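Local coordinates for protein glutamate receptor 1 (Adineta vaga, PDB 4IO2) that probably works as a glutamate-gated ion channel, this chain being its extracellular ligand-binding domain, here with glutamate bound, at residues 5-17 against 53-67. Sequence-based numbering, arbitrary orientation. Where two conformers were deposited one is given.
Sequences LKGITLRIGVIES and GFVADVQLAPPNTSY. With GLU (glutamic acid), chain E.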
loop_
_atom_site.group_PDB
_atom_site.type_symbol
_atom_site.label_atom_id
_atom_site.label_comp_id
_atom_site.label_asym_id
_atom_site.label_seq_id
_atom_site.Cartn_x
_atom_site.Cartn_y
_atom_site.Cartn_z
ATOM N N LEU A 5 -10.478 -19.088 10.214
ATOM C CA LEU A 5 -11.560 -18.383 10.891
ATOM C C LEU A 5 -12.941 -19.058 10.712
ATOM O O LEU A 5 -13.901 -18.652 11.323
ATOM C CB LEU A 5 -11.593 -16.923 10.453
ATOM C CG LEU A 5 -10.554 -16.064 11.200
ATOM C CD1 LEU A 5 -10.387 -14.697 10.552
ATOM C CD2 LEU A 5 -11.047 -15.887 12.648
ATOM N N LYS A 6 -13.050 -20.112 9.895
ATOM C CA LYS A 6 -14.343 -20.766 9.671
ATOM C C LYS A 6 -15.014 -21.211 10.971
ATOM O O LYS A 6 -14.419 -21.944 11.751
ATOM C CB LYS A 6 -14.211 -21.948 8.739
ATOM C CG LYS A 6 -15.587 -22.531 8.378
ATOM C CD LYS A 6 -15.512 -23.569 7.291
ATOM C CE LYS A 6 -16.880 -24.169 7.058
ATOM N NZ LYS A 6 -16.790 -25.393 6.211
ATOM N N GLY A 7 -16.251 -20.763 11.173
ATOM C CA GLY A 7 -17.036 -21.083 12.357
ATOM C C GLY A 7 -16.711 -20.252 13.602
ATOM O O GLY A 7 -17.381 -20.415 14.631
ATOM N N ILE A 8 -15.695 -19.406 13.541
ATOM C CA ILE A 8 -15.261 -18.639 14.701
ATOM C C ILE A 8 -16.017 -17.325 14.733
ATOM O O ILE A 8 -16.209 -16.703 13.690
ATOM C CB ILE A 8 -13.745 -18.325 14.596
ATOM C CG1 ILE A 8 -12.922 -19.627 14.510
ATOM C CG2 ILE A 8 -13.285 -17.390 15.694
ATOM C CD1 ILE A 8 -13.083 -20.539 15.712
ATOM N N THR A 9 -16.423 -16.893 15.915
ATOM C CA THR A 9 -17.052 -15.592 16.047
ATOM C C THR A 9 -16.001 -14.507 16.248
ATOM O O THR A 9 -15.128 -14.634 17.097
ATOM C CB THR A 9 -18.055 -15.569 17.239
ATOM O OG1 THR A 9 -19.094 -16.513 16.988
ATOM C CG2 THR A 9 -18.665 -14.177 17.424
ATOM N N LEU A 10 -16.079 -13.464 15.430
ATOM C CA LEU A 10 -15.232 -12.283 15.576
ATOM C C LEU A 10 -16.033 -11.103 16.011
ATOM O O LEU A 10 -16.991 -10.719 15.338
ATOM C CB LEU A 10 -14.591 -11.904 14.258
ATOM C CG LEU A 10 -13.562 -12.856 13.722
ATOM C CD1 LEU A 10 -13.122 -12.326 12.370
ATOM C CD2 LEU A 10 -12.419 -13.025 14.692
ATOM N N ARG A 11 -15.619 -10.487 17.103
ATOM C CA ARG A 11 -16.110 -9.162 17.506
ATOM C C ARG A 11 -15.354 -8.127 16.684
ATOM O O ARG A 11 -14.120 -7.969 16.808
ATOM C CB ARG A 11 -15.881 -8.906 18.998
ATOM C CG ARG A 11 -16.586 -9.872 19.943
ATOM C CD ARG A 11 -16.048 -9.727 21.368
ATOM N NE ARG A 11 -14.608 -9.930 21.363
ATOM C CZ ARG A 11 -13.737 -9.427 22.237
ATOM N NH1 ARG A 11 -14.134 -8.732 23.301
ATOM N NH2 ARG A 11 -12.453 -9.650 22.041
ATOM N N ILE A 12 -16.073 -7.450 15.791
ATOM C CA ILE A 12 -15.486 -6.544 14.792
ATOM C C ILE A 12 -15.837 -5.106 15.138
ATOM O O ILE A 12 -16.991 -4.721 15.039
ATOM C CB ILE A 12 -15.996 -6.848 13.380
ATOM C CG1 ILE A 12 -15.758 -8.300 13.024
ATOM C CG2 ILE A 12 -15.341 -5.884 12.373
ATOM C CD1 ILE A 12 -16.274 -8.718 11.637
ATOM N N GLY A 13 -14.849 -4.345 15.598
ATOM C CA GLY A 13 -15.054 -2.937 15.894
ATOM C C GLY A 13 -15.068 -2.115 14.606
ATOM O O GLY A 13 -14.219 -2.323 13.715
ATOM N N VAL A 14 -16.058 -1.228 14.507
ATOM C CA VAL A 14 -16.173 -0.288 13.407
ATOM C C VAL A 14 -16.364 1.089 13.991
ATOM O O VAL A 14 -16.680 1.244 15.173
ATOM C CB VAL A 14 -17.307 -0.668 12.411
ATOM C CG1 VAL A 14 -17.083 -2.040 11.768
ATOM C CG2 VAL A 14 -18.683 -0.630 13.025
ATOM N N ILE A 15 -16.092 2.108 13.178
ATOM C CA ILE A 15 -16.100 3.500 13.650
ATOM C C ILE A 15 -16.765 4.385 12.597
ATOM O O ILE A 15 -16.510 4.273 11.403
ATOM C CB ILE A 15 -14.655 3.952 13.995
ATOM C CG1 ILE A 15 -14.614 5.367 14.534
ATOM C CG2 ILE A 15 -13.667 3.791 12.822
ATOM C CD1 ILE A 15 -13.290 5.758 15.175
ATOM N N GLU A 16 -17.661 5.250 13.041
ATOM C CA GLU A 16 -18.425 6.073 12.122
ATOM C C GLU A 16 -17.512 6.946 11.254
ATOM O O GLU A 16 -16.684 7.695 11.766
ATOM C CB GLU A 16 -19.433 6.940 12.906
ATOM C CG GLU A 16 -20.346 7.780 12.013
ATOM C CD GLU A 16 -21.431 8.535 12.738
ATOM O OE1 GLU A 16 -21.524 8.414 13.975
ATOM O OE2 GLU A 16 -22.203 9.270 12.063
ATOM N N SER A 17 -17.751 6.908 9.946
ATOM C CA SER A 17 -17.008 7.714 8.982
ATOM C C SER A 17 -17.665 7.510 7.623
ATOM O O SER A 17 -17.481 6.460 7.013
ATOM C CB SER A 17 -15.565 7.274 8.892
ATOM O OG SER A 17 -14.888 8.135 8.013
ATOM N N GLY A 53 -16.105 -17.699 6.313
ATOM C CA GLY A 53 -17.037 -18.461 7.135
ATOM C C GLY A 53 -17.028 -18.168 8.617
ATOM O O GLY A 53 -17.570 -18.944 9.396
ATOM N N PHE A 54 -16.467 -17.039 9.033
ATOM C CA PHE A 54 -16.573 -16.612 10.433
ATOM C C PHE A 54 -17.990 -16.108 10.714
ATOM O O PHE A 54 -18.778 -15.856 9.798
ATOM C CB PHE A 54 -15.512 -15.539 10.810
ATOM C CG PHE A 54 -15.541 -14.287 9.969
ATOM C CD1 PHE A 54 -16.460 -13.274 10.200
ATOM C CD2 PHE A 54 -14.578 -14.104 9.006
ATOM C CE1 PHE A 54 -16.439 -12.116 9.432
ATOM C CE2 PHE A 54 -14.570 -12.962 8.217
ATOM C CZ PHE A 54 -15.504 -11.968 8.442
ATOM N N VAL A 55 -18.294 -15.940 11.992
ATOM C CA VAL A 55 -19.541 -15.316 12.408
ATOM C C VAL A 55 -19.197 -13.874 12.815
ATOM O O VAL A 55 -18.329 -13.650 13.662
ATOM C CB VAL A 55 -20.186 -16.092 13.558
ATOM C CG1 VAL A 55 -21.444 -15.403 14.046
ATOM C CG2 VAL A 55 -20.538 -17.520 13.078
ATOM N N ALA A 56 -19.872 -12.914 12.195
ATOM C CA ALA A 56 -19.596 -11.500 12.419
ATOM C C ALA A 56 -20.447 -10.925 13.538
ATOM O O ALA A 56 -21.672 -10.944 13.484
ATOM C CB ALA A 56 -19.821 -10.718 11.158
ATOM N N ASP A 57 -19.774 -10.429 14.557
ATOM C CA ASP A 57 -20.412 -9.656 15.617
ATOM C C ASP A 57 -19.921 -8.203 15.531
ATOM O O ASP A 57 -18.891 -7.838 16.099
ATOM C CB ASP A 57 -20.097 -10.294 16.976
ATOM C CG ASP A 57 -20.609 -9.481 18.158
ATOM O OD1 ASP A 57 -21.479 -8.614 17.952
ATOM O OD2 ASP A 57 -20.163 -9.749 19.305
ATOM N N VAL A 58 -20.641 -7.407 14.763
ATOM C CA VAL A 58 -20.202 -6.059 14.392
ATOM C C VAL A 58 -20.605 -5.085 15.503
ATOM O O VAL A 58 -21.765 -5.035 15.889
ATOM C CB VAL A 58 -20.799 -5.630 13.065
ATOM C CG1 VAL A 58 -20.415 -4.188 12.756
ATOM C CG2 VAL A 58 -20.369 -6.558 11.953
ATOM N N GLN A 59 -19.631 -4.366 16.040
ATOM C CA GLN A 59 -19.828 -3.472 17.165
ATOM C C GLN A 59 -19.346 -2.072 16.814
ATOM O O GLN A 59 -18.163 -1.855 16.579
ATOM C CB GLN A 59 -19.074 -3.999 18.379
ATOM C CG GLN A 59 -19.573 -5.337 18.890
ATOM C CD GLN A 59 -20.891 -5.217 19.640
ATOM O OE1 GLN A 59 -21.166 -4.203 20.265
ATOM N NE2 GLN A 59 -21.706 -6.256 19.574
ATOM N N LEU A 60 -20.272 -1.122 16.774
ATOM C CA LEU A 60 -19.930 0.281 16.536
ATOM C C LEU A 60 -19.273 0.884 17.778
ATOM O O LEU A 60 -19.816 0.800 18.907
ATOM C CB LEU A 60 -21.194 1.047 16.194
ATOM C CG LEU A 60 -21.098 2.561 15.943
ATOM C CD1 LEU A 60 -20.246 2.828 14.706
ATOM C CD2 LEU A 60 -22.507 3.152 15.813
ATOM N N ALA A 61 -18.111 1.502 17.574
ATOM C CA ALA A 61 -17.434 2.185 18.676
ATOM C C ALA A 61 -18.331 3.316 19.168
ATOM O O ALA A 61 -19.039 3.959 18.382
ATOM C CB ALA A 61 -16.097 2.712 18.241
ATOM N N PRO A 62 -18.287 3.576 20.467
ATOM C CA PRO A 62 -19.031 4.704 21.034
ATOM C C PRO A 62 -18.723 6.015 20.325
ATOM O O PRO A 62 -17.616 6.216 19.870
ATOM C CB PRO A 62 -18.527 4.755 22.478
ATOM C CG PRO A 62 -18.115 3.384 22.782
ATOM C CD PRO A 62 -17.563 2.818 21.501
ATOM N N PRO A 63 -19.688 6.936 20.296
ATOM C CA PRO A 63 -19.633 8.150 19.468
ATOM C C PRO A 63 -18.317 8.939 19.578
ATOM O O PRO A 63 -17.765 9.421 18.579
ATOM C CB PRO A 63 -20.789 9.007 20.001
ATOM C CG PRO A 63 -21.630 8.104 20.827
ATOM C CD PRO A 63 -20.820 6.929 21.238
ATOM N N ASN A 64 -17.794 9.075 20.778
ATOM C CA ASN A 64 -16.641 9.952 20.922
ATOM C C ASN A 64 -15.274 9.298 20.700
ATOM O O ASN A 64 -14.237 9.950 20.798
ATOM C CB ASN A 64 -16.717 10.634 22.274
ATOM C CG ASN A 64 -17.923 11.567 22.377
ATOM O OD1 ASN A 64 -18.360 12.158 21.367
ATOM N ND2 ASN A 64 -18.484 11.690 23.587
ATOM N N THR A 65 -15.287 8.029 20.321
ATOM C CA THR A 65 -14.050 7.255 20.155
ATOM C C THR A 65 -13.154 7.848 19.080
ATOM O O THR A 65 -13.603 8.100 17.969
ATOM C CB THR A 65 -14.373 5.793 19.792
ATOM O OG1 THR A 65 -15.285 5.281 20.776
ATOM C CG2 THR A 65 -13.108 4.955 19.759
ATOM N N SER A 66 -11.883 8.037 19.413
ATOM C CA SER A 66 -10.902 8.506 18.458
ATOM C C SER A 66 -10.336 7.304 17.711
ATOM O O SER A 66 -10.530 6.139 18.137
ATOM C CB SER A 66 -9.788 9.293 19.163
ATOM O OG SER A 66 -8.985 8.412 19.916
ATOM N N TYR A 67 -9.585 7.541 16.642
ATOM C CA TYR A 67 -8.967 6.446 15.898
ATOM C C TYR A 67 -7.917 5.759 16.781
ATOM O O TYR A 67 -7.911 4.512 16.868
ATOM C CB TYR A 67 -8.434 6.965 14.545
ATOM C CG TYR A 67 -9.561 7.042 13.554
ATOM C CD1 TYR A 67 -10.441 8.116 13.556
ATOM C CD2 TYR A 67 -9.784 6.023 12.664
ATOM C CE1 TYR A 67 -11.529 8.166 12.675
ATOM C CE2 TYR A 67 -10.871 6.025 11.789
ATOM C CZ TYR A 67 -11.733 7.118 11.803
ATOM O OH TYR A 67 -12.820 7.194 10.942
HETATM N N GLU E . -7.309 7.446 9.061
HETATM C CA GLU E . -7.121 8.357 10.194
HETATM C C GLU E . -6.490 7.614 11.369
HETATM O O GLU E . -6.457 6.356 11.347
HETATM C CB GLU E . -8.431 9.003 10.654
HETATM C CG GLU E . -9.203 9.797 9.594
HETATM C CD GLU E . -8.557 11.109 9.149
HETATM O OE1 GLU E . -7.559 11.506 9.748
HETATM O OE2 GLU E . -9.117 11.772 8.237
HETATM O OXT GLU E . -6.010 8.284 12.313
HETATM O O HOH W 1 -18.109 5.502 16.041
#
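I15 and Y67 meet where strands 9-14 and 55-60 have run out, right beside the bound glutamate. Y67 CB lies 3.5 Å from OXT of the ligand. Farther out, Y67 CG and CD1 pack against the ligand's CB, and Y67 CD2 lies 3.6 Å from its O. The ring lies between two apolar groups: CD1 of I15 sits 3.9 Å from its centroid in a CH-pi contact, and CB of the glutamate is centred over the opposite face. Y67 CE2 touches I15 CG2 at 3.7 Å. I15 reaches over the ring because its CG1 stands anti to the backbone N (chi1 -178°). The tip, Y67 OH, passes 3.4 Å from S17 CB and is hydrogen-bonded to D85 and R162. With an alanine here, I15 and the ligand's CB would probably lose the ring between them, and D85 and R162 their shared hydroxyl partner. Behind this pocket wall lies a beta-alpha-beta unit of the periplasmic-binding-protein fold: the chain crosses between the parallel strands through helix 40-52, after strands 22-25 and 35-38. Backbone hydrogen bonds join them, the last from A61 N to V14 O (2.8 Å). At the far end L10 CD1 rests over the F54 ring, 4.0 Å from its centroid.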